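Local coordinates for PUA domain-containing protein (Pyrococcus horikoshii, PDB 3D79) that is of unknown function but carries a PUA domain behind a pre-PUA domain and so probably binds RNA, at residues 147-150 with 151-155; 123-126 with 127-131; 58-62 with 63-67. All blocks are in the same frame, centred on the assembly; numbering follows the deposited sequence.

Interaction 1: 147-150 with 151-155; sequences ALMS and GKVMK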
ATOM      1  N   ALA A 147      -8.632   4.227   3.643  1.00 15.10           N
ATOM      2  CA  ALA A 147     -10.023   3.796   3.581  1.00 15.38           C
ATOM      3  C   ALA A 147     -10.958   4.879   4.105  1.00 15.69           C
ATOM      4  O   ALA A 147     -10.735   5.436   5.182  1.00 16.06           O
ATOM      5  CB  ALA A 147     -10.216   2.529   4.373  1.00 15.21           C
ATOM      6  N   LEU A 148     -11.991   5.178   3.320  1.00 16.25           N
ATOM      7  CA  LEU A 148     -13.043   6.125   3.726  1.00 16.56           C
ATOM      8  C   LEU A 148     -14.311   5.379   4.134  1.00 16.86           C
ATOM      9  O   LEU A 148     -15.304   5.986   4.569  1.00 17.53           O
ATOM     10  CB  LEU A 148     -13.341   7.119   2.597  1.00 16.78           C
ATOM     11  CG  LEU A 148     -12.165   7.890   1.988  1.00 16.91           C
ATOM     12  CD1 LEU A 148     -12.628   8.703   0.801  1.00 19.40           C
ATOM     13  CD2 LEU A 148     -11.458   8.766   3.010  1.00 18.90           C
ATOM     14  N   MET A 149     -14.268   4.057   3.981  1.00 17.13           N
ATOM     15  CA  MET A 149     -15.331   3.150   4.396  1.00 17.21           C
ATOM     16  C   MET A 149     -14.678   1.931   5.044  1.00 17.41           C
ATOM     17  O   MET A 149     -13.514   1.633   4.774  1.00 17.50           O
ATOM     18  CB  MET A 149     -16.133   2.667   3.184  1.00 17.25           C
ATOM     19  CG  MET A 149     -16.850   3.745   2.384  1.00 16.71           C
ATOM     20  SD  MET A 149     -17.486   3.047   0.848  1.00 17.28           S
ATOM     21  CE  MET A 149     -18.557   4.376   0.285  1.00 17.89           C
ATOM     22  N   SER A 150     -15.423   1.209   5.875  1.00 17.58           N
ATOM     23  CA  SER A 150     -14.960  -0.096   6.339  1.00 17.79           C
ATOM     24  C   SER A 150     -14.939  -1.068   5.154  1.00 17.90           C
ATOM     25  O   SER A 150     -15.598  -0.826   4.137  1.00 17.54           O
ATOM     26  CB  SER A 150     -15.872  -0.633   7.437  1.00 18.31           C
ATOM     27  OG  SER A 150     -17.123  -1.023   6.893  1.00 18.78           O
ATOM     28  N   GLY A 151     -14.191  -2.161   5.286  1.00 17.63           N
ATOM     29  CA  GLY A 151     -14.167  -3.209   4.264  1.00 17.97           C
ATOM     30  C   GLY A 151     -15.546  -3.777   3.974  1.00 18.21           C
ATOM     31  O   GLY A 151     -15.904  -3.998   2.814  1.00 18.06           O
ATOM     32  N   LYS A 152     -16.322  -4.014   5.032  1.00 18.78           N
ATOM     33  CA  LYS A 152     -17.698  -4.494   4.894  1.00 19.66           C
ATOM     34  C   LYS A 152     -18.555  -3.525   4.084  1.00 18.97           C
ATOM     35  O   LYS A 152     -19.303  -3.938   3.193  1.00 18.92           O
ATOM     36  CB  LYS A 152     -18.331  -4.712   6.268  1.00 19.86           C
ATOM     37  CG  LYS A 152     -17.833  -5.962   6.990  1.00 21.65           C
ATOM     38  CD  LYS A 152     -18.454  -6.096   8.384  1.00 22.29           C
ATOM     39  CE  LYS A 152     -19.937  -6.442   8.322  1.00 26.72           C
ATOM     40  NZ  LYS A 152     -20.184  -7.868   7.947  1.00 29.59           N
ATOM     41  N   VAL A 153     -18.440  -2.238   4.400  1.00 18.34           N
ATOM     42  CA  VAL A 153     -19.219  -1.212   3.708  1.00 18.08           C
ATOM     43  C   VAL A 153     -18.794  -1.103   2.240  1.00 17.72           C
ATOM     44  O   VAL A 153     -19.637  -0.941   1.353  1.00 17.80           O
ATOM     45  CB  VAL A 153     -19.173   0.146   4.461  1.00 18.20           C
ATOM     46  CG1 VAL A 153     -19.739   1.272   3.605  1.00 17.79           C
ATOM     47  CG2 VAL A 153     -19.949   0.037   5.773  1.00 18.76           C
ATOM     48  N   MET A 154     -17.490  -1.240   1.983  1.00 17.20           N
ATOM     49  CA  MET A 154     -16.969  -1.262   0.612  1.00 16.74           C
ATOM     50  C   MET A 154     -17.606  -2.358  -0.243  1.00 17.03           C
ATOM     51  O   MET A 154     -17.851  -2.151  -1.432  1.00 17.03           O
ATOM     52  CB  MET A 154     -15.447  -1.444   0.600  1.00 16.90           C
ATOM     53  CG  MET A 154     -14.649  -0.269   1.122  1.00 16.55           C
ATOM     54  SD  MET A 154     -12.895  -0.557   0.807  1.00 16.67           S
ATOM     55  CE  MET A 154     -12.151   0.757   1.780  1.00 15.45           C
ATOM     56  N   LYS A 155     -17.857  -3.519   0.360  1.00 16.82           N
ATOM     57  CA  LYS A 155     -18.472  -4.643  -0.345  1.00 17.47           C
ATOM     58  C   LYS A 155     -19.979  -4.478  -0.560  1.00 17.55           C
ATOM     59  O   LYS A 155     -20.535  -5.004  -1.527  1.00 17.83           O
ATOM     60  CB  LYS A 155     -18.183  -5.953   0.400  1.00 17.35           C
ATOM     61  CG  LYS A 155     -16.714  -6.362   0.349  1.00 17.27           C
ATOM     62  CD  LYS A 155     -16.416  -7.533   1.287  1.00 18.07           C
ATOM     63  CE  LYS A 155     -16.986  -8.835   0.750  1.00 20.02           C
ATOM     64  NZ  LYS A 155     -16.867  -9.938   1.752  1.00 20.65           N
TER
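M154 reaches back from the first turn of helix 151-156 over A147 and M149. Its chain, extended beyond CG, lays CE against the methyl of A147, with CE 3.7 Å from A147 CB, and beside the carbonyl of M149, a buried oxygen for which the model offers no partner. Closer to the backbone, M154 CG packs 3.9 Å from M149 CB. V153 takes the other contact with M149: the two side chains cross at about a right angle, V153 CG1 touching M149 CB and SD. The OG of S150 stands between its own backbone N and carbonyl carbon (chi1 71°), turned to the open end of the helix, where it accepts from V153 N at 3.1 Å with an N-H...O angle of 159°. S150 O meanwhile takes the first helical bond from M154 N (2.9 Å). With an alanine here the V153 amide would probably lose its side-chain acceptor, and the first turn would be likely to fray. M154 continues onto V163 and I118, joining the helix to the neighbouring strands. The whole is a serine N-cap joined to a hydrophobic staple between M149 and M154, at the exit of strand 141-147 in the PUA domain.

Interaction 2: 123-126 with 127-131; sequences EGIK and EGDFV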
ATOM      1  N   GLU A 123     -12.514  -7.509   4.875  1.00 19.39           N
ATOM      2  CA  GLU A 123     -13.513  -7.103   5.875  1.00 20.54           C
ATOM      3  C   GLU A 123     -12.877  -6.578   7.170  1.00 20.64           C
ATOM      4  O   GLU A 123     -13.542  -5.934   7.984  1.00 21.35           O
ATOM      5  CB  GLU A 123     -14.500  -8.239   6.151  1.00 21.00           C
ATOM      6  CG  GLU A 123     -15.329  -8.621   4.922  1.00 23.23           C
ATOM      7  CD  GLU A 123     -16.719  -9.130   5.264  1.00 26.77           C
ATOM      8  OE1 GLU A 123     -17.079  -9.159   6.463  1.00 28.64           O
ATOM      9  OE2 GLU A 123     -17.457  -9.498   4.321  1.00 27.58           O
ATOM     10  N   GLY A 124     -11.578  -6.825   7.334  1.00 20.85           N
ATOM     11  CA  GLY A 124     -10.827  -6.317   8.480  1.00 20.68           C
ATOM     12  C   GLY A 124     -10.545  -4.826   8.419  1.00 20.57           C
ATOM     13  O   GLY A 124     -10.198  -4.216   9.434  1.00 21.11           O
ATOM     14  N   ILE A 125     -10.695  -4.239   7.231  1.00 20.05           N
ATOM     15  CA  ILE A 125     -10.457  -2.811   7.002  1.00 19.18           C
ATOM     16  C   ILE A 125     -11.446  -1.936   7.779  1.00 19.43           C
ATOM     17  O   ILE A 125     -12.660  -2.162   7.732  1.00 19.36           O
ATOM     18  CB  ILE A 125     -10.546  -2.449   5.481  1.00 19.02           C
ATOM     19  CG1 ILE A 125      -9.377  -3.046   4.696  1.00 18.52           C
ATOM     20  CG2 ILE A 125     -10.578  -0.935   5.272  1.00 18.09           C
ATOM     21  CD1 ILE A 125      -9.627  -3.128   3.192  1.00 18.13           C
ATOM     22  N   LYS A 126     -10.915  -0.947   8.494  1.00 19.56           N
ATOM     23  CA  LYS A 126     -11.727   0.086   9.140  1.00 19.97           C
ATOM     24  C   LYS A 126     -11.456   1.432   8.490  1.00 20.04           C
ATOM     25  O   LYS A 126     -10.380   1.643   7.929  1.00 19.48           O
ATOM     26  CB  LYS A 126     -11.388   0.190  10.626  1.00 20.62           C
ATOM     27  CG  LYS A 126     -11.813  -1.014  11.456  1.00 21.90           C
ATOM     28  CD  LYS A 126     -11.786  -0.687  12.950  1.00 25.70           C
ATOM     29  CE  LYS A 126     -10.371  -0.613  13.506  1.00 27.87           C
ATOM     30  NZ  LYS A 126      -9.744  -1.960  13.631  1.00 28.93           N
ATOM     31  N   GLU A 127     -12.424   2.346   8.573  1.00 20.14           N
ATOM     32  CA  GLU A 127     -12.214   3.723   8.116  1.00 21.00           C
ATOM     33  C   GLU A 127     -10.921   4.253   8.714  1.00 20.33           C
ATOM     34  O   GLU A 127     -10.672   4.072   9.907  1.00 20.55           O
ATOM     35  CB  GLU A 127     -13.373   4.630   8.540  1.00 20.82           C
ATOM     36  CG  GLU A 127     -14.692   4.339   7.855  1.00 23.13           C
ATOM     37  CD  GLU A 127     -15.758   5.392   8.143  1.00 23.44           C
ATOM     38  OE1 GLU A 127     -15.406   6.497   8.611  1.00 26.39           O
ATOM     39  OE2 GLU A 127     -16.949   5.115   7.883  1.00 28.14           O
ATOM     40  N   GLY A 128     -10.096   4.881   7.881  1.00 19.56           N
ATOM     41  CA  GLY A 128      -8.831   5.458   8.330  1.00 19.04           C
ATOM     42  C   GLY A 128      -7.622   4.575   8.093  1.00 18.34           C
ATOM     43  O   GLY A 128      -6.490   5.061   8.115  1.00 18.59           O
ATOM     44  N   ASP A 129      -7.868   3.281   7.875  1.00 17.85           N
ATOM     45  CA  ASP A 129      -6.799   2.300   7.622  1.00 17.49           C
ATOM     46  C   ASP A 129      -6.110   2.562   6.295  1.00 16.80           C
ATOM     47  O   ASP A 129      -6.765   2.928   5.310  1.00 16.58           O
ATOM     48  CB  ASP A 129      -7.362   0.870   7.592  1.00 17.62           C
ATOM     49  CG  ASP A 129      -7.633   0.290   8.978  1.00 19.14           C
ATOM     50  OD1 ASP A 129      -7.337   0.945  10.004  1.00 21.06           O
ATOM     51  OD2 ASP A 129      -8.139  -0.851   9.036  1.00 20.76           O
ATOM     52  N   PHE A 130      -4.792   2.358   6.262  1.00 16.16           N
ATOM     53  CA  PHE A 130      -4.049   2.284   5.010  1.00 15.80           C
ATOM     54  C   PHE A 130      -4.504   1.033   4.272  1.00 14.89           C
ATOM     55  O   PHE A 130      -4.649  -0.031   4.875  1.00 14.69           O
ATOM     56  CB  PHE A 130      -2.552   2.125   5.273  1.00 16.60           C
ATOM     57  CG  PHE A 130      -1.812   3.410   5.478  1.00 18.72           C
ATOM     58  CD1 PHE A 130      -2.011   4.502   4.637  1.00 21.43           C
ATOM     59  CD2 PHE A 130      -0.872   3.510   6.496  1.00 21.42           C
ATOM     60  CE1 PHE A 130      -1.301   5.687   4.825  1.00 22.94           C
ATOM     61  CE2 PHE A 130      -0.158   4.684   6.695  1.00 22.61           C
ATOM     62  CZ  PHE A 130      -0.371   5.776   5.854  1.00 21.73           C
ATOM     63  N   VAL A 131      -4.718   1.163   2.967  1.00 14.01           N
ATOM     64  CA  VAL A 131      -5.130   0.027   2.138  1.00 13.36           C
ATOM     65  C   VAL A 131      -4.347   0.037   0.829  1.00 12.99           C
ATOM     66  O   VAL A 131      -3.774   1.058   0.454  1.00 12.79           O
ATOM     67  CB  VAL A 131      -6.656   0.047   1.828  1.00 13.22           C
ATOM     68  CG1 VAL A 131      -7.483  -0.153   3.113  1.00 13.71           C
ATOM     69  CG2 VAL A 131      -7.065   1.324   1.084  1.00 13.67           C
TER
HETATM   70  O   HOH W   1      -8.344  -2.606  10.917  1.00 33.12           O
HETATM   71  O   HOH W   2      -7.379  -0.058  12.569  1.00 29.46           O
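D129 and K126 face each other across a type II beta turn, K126 to D129, that leads into strand 130-135 of the PUA domain. The aspartate carboxylate folds back over the turn, CG lying beside the backbone N (chi1 -78°), which carries OD2 to the amide of K126. That bond, K126 N to D129 OD2, is short at 2.8 Å and nearly straight (172°), yet the N-H comes from above the carboxylate plane, 62° out of it. The return bond of the turn, D129 N to K126 O at 3.0 Å, runs the other way, so that backbone and side chain of D129 grip the same lysine. G128 occupies the third position with a positive phi, where a CB would collide with the carbonyl oxygen of E127.

The lysine chain bends at chi3 and chi4 and runs alongside the carboxylate, bringing its end out beyond the oxygens without touching them; K126 NZ stays 5.0 Å from D129 OD2. Water 1 bridges the gap, donating to OD2 and to G124 O while accepting from NZ; water 2 adds a second link to OD1, though weak on the lysine side. The nearby ammonium probably helps to keep the carboxylate charged. On the buried side, I125 and V131 cross at about a right angle beneath the turn, where V97 and A147 also pack on them, and I125 CD1 rests 3.7 Å from V131 CG1.

Interaction 3: 58-62 with 63-67; sequences IILVN and DKPMF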
ATOM      1  N   ILE A  58      10.876   7.839   1.422  1.00 18.10           N
ATOM      2  CA  ILE A  58      10.969   6.481   0.886  1.00 17.51           C
ATOM      3  C   ILE A  58      11.880   5.668   1.806  1.00 17.12           C
ATOM      4  O   ILE A  58      12.999   6.079   2.106  1.00 17.08           O
ATOM      5  CB  ILE A  58      11.523   6.488  -0.573  1.00 17.35           C
ATOM      6  CG1 ILE A  58      10.675   7.389  -1.492  1.00 18.84           C
ATOM      7  CG2 ILE A  58      11.678   5.053  -1.143  1.00 17.79           C
ATOM      8  CD1 ILE A  58       9.194   7.024  -1.586  1.00 20.30           C
ATOM      9  N   ILE A  59      11.382   4.532   2.278  1.00 16.45           N
ATOM     10  CA  ILE A  59      12.169   3.663   3.146  1.00 15.99           C
ATOM     11  C   ILE A  59      12.707   2.504   2.312  1.00 15.85           C
ATOM     12  O   ILE A  59      11.932   1.776   1.685  1.00 15.24           O
ATOM     13  CB  ILE A  59      11.337   3.105   4.326  1.00 15.92           C
ATOM     14  CG1 ILE A  59      10.653   4.235   5.116  1.00 16.52           C
ATOM     15  CG2 ILE A  59      12.206   2.211   5.232  1.00 15.55           C
ATOM     16  CD1 ILE A  59      11.611   5.158   5.859  1.00 17.19           C
ATOM     17  N   LEU A  60      14.030   2.352   2.314  1.00 16.33           N
ATOM     18  CA  LEU A  60      14.710   1.304   1.566  1.00 16.80           C
ATOM     19  C   LEU A  60      15.163   0.198   2.504  1.00 17.11           C
ATOM     20  O   LEU A  60      15.698   0.474   3.576  1.00 17.66           O
ATOM     21  CB  LEU A  60      15.917   1.867   0.807  1.00 17.46           C
ATOM     22  CG  LEU A  60      15.615   2.901  -0.290  1.00 18.34           C
ATOM     23  CD1 LEU A  60      15.711   4.317   0.269  1.00 19.68           C
ATOM     24  CD2 LEU A  60      16.547   2.721  -1.486  1.00 20.70           C
ATOM     25  N   VAL A  61      14.932  -1.046   2.097  1.00 17.23           N
ATOM     26  CA  VAL A  61      15.362  -2.212   2.865  1.00 17.30           C
ATOM     27  C   VAL A  61      16.391  -2.946   2.020  1.00 17.78           C
ATOM     28  O   VAL A  61      16.068  -3.449   0.942  1.00 17.23           O
ATOM     29  CB  VAL A  61      14.182  -3.142   3.215  1.00 17.37           C
ATOM     30  CG1 VAL A  61      14.657  -4.305   4.075  1.00 16.87           C
ATOM     31  CG2 VAL A  61      13.094  -2.367   3.948  1.00 17.47           C
ATOM     32  N   ASN A  62      17.628  -2.988   2.512  1.00 18.41           N
ATOM     33  CA  ASN A  62      18.764  -3.521   1.750  1.00 19.40           C
ATOM     34  C   ASN A  62      18.790  -2.962   0.324  1.00 20.04           C
ATOM     35  O   ASN A  62      18.885  -3.706  -0.663  1.00 20.36           O
ATOM     36  CB  ASN A  62      18.776  -5.055   1.790  1.00 19.65           C
ATOM     37  CG  ASN A  62      18.755  -5.593   3.210  1.00 19.60           C
ATOM     38  OD1 ASN A  62      19.420  -5.058   4.101  1.00 19.32           O
ATOM     39  ND2 ASN A  62      17.985  -6.652   3.430  1.00 21.95           N
ATOM     40  N   ASP A  63      18.668  -1.635   0.260  1.00 20.48           N
ATOM     41  CA  ASP A  63      18.731  -0.819  -0.961  1.00 21.28           C
ATOM     42  C   ASP A  63      17.546  -0.921  -1.931  1.00 21.13           C
ATOM     43  O   ASP A  63      17.556  -0.294  -2.996  1.00 21.52           O
ATOM     44  CB  ASP A  63      20.083  -0.992  -1.676  1.00 22.00           C
ATOM     45  CG  ASP A  63      21.254  -0.667  -0.773  1.00 23.85           C
ATOM     46  OD1 ASP A  63      21.327   0.478  -0.267  1.00 27.62           O
ATOM     47  OD2 ASP A  63      22.098  -1.564  -0.560  1.00 27.48           O
ATOM     48  N   LYS A  64      16.519  -1.687  -1.575  1.00 20.56           N
ATOM     49  CA  LYS A  64      15.315  -1.709  -2.405  1.00 19.91           C
ATOM     50  C   LYS A  64      14.217  -0.835  -1.793  1.00 18.84           C
ATOM     51  O   LYS A  64      13.938  -0.943  -0.602  1.00 17.85           O
ATOM     52  CB  LYS A  64      14.832  -3.136  -2.695  1.00 20.73           C
ATOM     53  CG  LYS A  64      14.183  -3.864  -1.548  1.00 23.03           C
ATOM     54  CD  LYS A  64      14.036  -5.347  -1.862  1.00 26.63           C
ATOM     55  CE  LYS A  64      13.716  -6.146  -0.611  1.00 27.37           C
ATOM     56  NZ  LYS A  64      14.649  -5.835   0.512  1.00 26.71           N
ATOM     57  N   PRO A  65      13.616   0.057  -2.605  1.00 17.94           N
ATOM     58  CA  PRO A  65      12.522   0.896  -2.112  1.00 17.19           C
ATOM     59  C   PRO A  65      11.343   0.028  -1.695  1.00 16.54           C
ATOM     60  O   PRO A  65      10.811  -0.731  -2.511  1.00 16.71           O
ATOM     61  CB  PRO A  65      12.162   1.773  -3.321  1.00 17.54           C
ATOM     62  CG  PRO A  65      12.762   1.106  -4.499  1.00 17.74           C
ATOM     63  CD  PRO A  65      13.946   0.337  -4.016  1.00 18.08           C
ATOM     64  N   MET A  66      10.955   0.126  -0.427  1.00 15.65           N
ATOM     65  CA  MET A  66       9.916  -0.741   0.112  1.00 14.71           C
ATOM     66  C   MET A  66       8.681   0.003   0.602  1.00 14.29           C
ATOM     67  O   MET A  66       7.562  -0.426   0.329  1.00 13.76           O
ATOM     68  CB  MET A  66      10.472  -1.627   1.237  1.00 14.88           C
ATOM     69  CG  MET A  66      11.264  -2.838   0.739  1.00 15.51           C
ATOM     70  SD  MET A  66      10.294  -3.975  -0.272  1.00 16.80           S
ATOM     71  CE  MET A  66       9.083  -4.543   0.913  1.00 15.95           C
ATOM     72  N   PHE A  67       8.882   1.099   1.335  1.00 14.18           N
ATOM     73  CA  PHE A  67       7.757   1.776   1.985  1.00 14.29           C
ATOM     74  C   PHE A  67       7.715   3.269   1.747  1.00 15.04           C
ATOM     75  O   PHE A  67       8.750   3.914   1.550  1.00 14.82           O
ATOM     76  CB  PHE A  67       7.779   1.552   3.501  1.00 14.12           C
ATOM     77  CG  PHE A  67       8.113   0.152   3.898  1.00 13.34           C
ATOM     78  CD1 PHE A  67       7.220  -0.884   3.645  1.00 13.14           C
ATOM     79  CD2 PHE A  67       9.330  -0.136   4.509  1.00 13.11           C
ATOM     80  CE1 PHE A  67       7.535  -2.204   4.005  1.00 12.61           C
ATOM     81  CE2 PHE A  67       9.649  -1.444   4.875  1.00 13.44           C
ATOM     82  CZ  PHE A  67       8.758  -2.480   4.609  1.00 13.92           C
TER
HETATM   83  O   HOH W   3      18.925  -0.005   2.569  1.00 22.53           O
HETATM   84  O   HOH W   4      16.336  -7.791   1.466  1.00 30.89           O
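Backbone hydrogen bonds set the frame between I59 and F67. I59 N donates almost straight to F67 O (2.8 Å, 176°), while I59 O accepts from two amides, M66 N and F67 N, both in its carbonyl plane. Nearer the turn, V61 N donates to K64 O, and V61 O is gripped from both faces of its plane, by K64 N on one side and K64 NZ, at 2.8 Å, on the other. The lysine manages this because CG is held between its own N and carbonyl carbon (chi1 73°) and the chain bends back at chi4. Water 4 then ties NZ to N62 ND2.

Among apolar contacts, V61 CG2 meets both M66 CG and F67 CE2 at 3.7 Å, the valine standing obliquely to the ring. I59 approaches the same ring at its edge, its CG2 3.8 Å from F67 CD2, and M66 CB sits 3.6 Å above the F67 ring plane. I24 and L28 of helix 18-32 also pack on F67. On the opposite face L60 lies beside P65, and I58 CG2 meets P65 CB at 4.0 Å.

At the tip, D63 makes a salt bridge with K48, and N62 bonds to D45 and E46. The type I' turn from V61 to K64 makes this a two-residue beta hairpin, its pairing interrupted further along by a classic bulge, in the antiparallel sheet of the pre-PUA part.

In the fold
Interactions 1 and 2 form one neighbourhood of the PUA domain, their centres about 7 Å apart although they are separate along the chain. K155 NZ of the capped helix makes a 2.7 Å salt bridge to E123 OE2, and A147 N probably donates to D129 O at 2.8 Å, so the segment before the helix runs beside the end of the turn. I125 lies where the two meet, its carbonyl O packed 3.6 Å from S150 CB. Interaction 3 belongs to the pre-PUA part on the opposite side of the chain's centre, about 24 Å from interaction 2 and 29 Å from interaction 1, centre to centre.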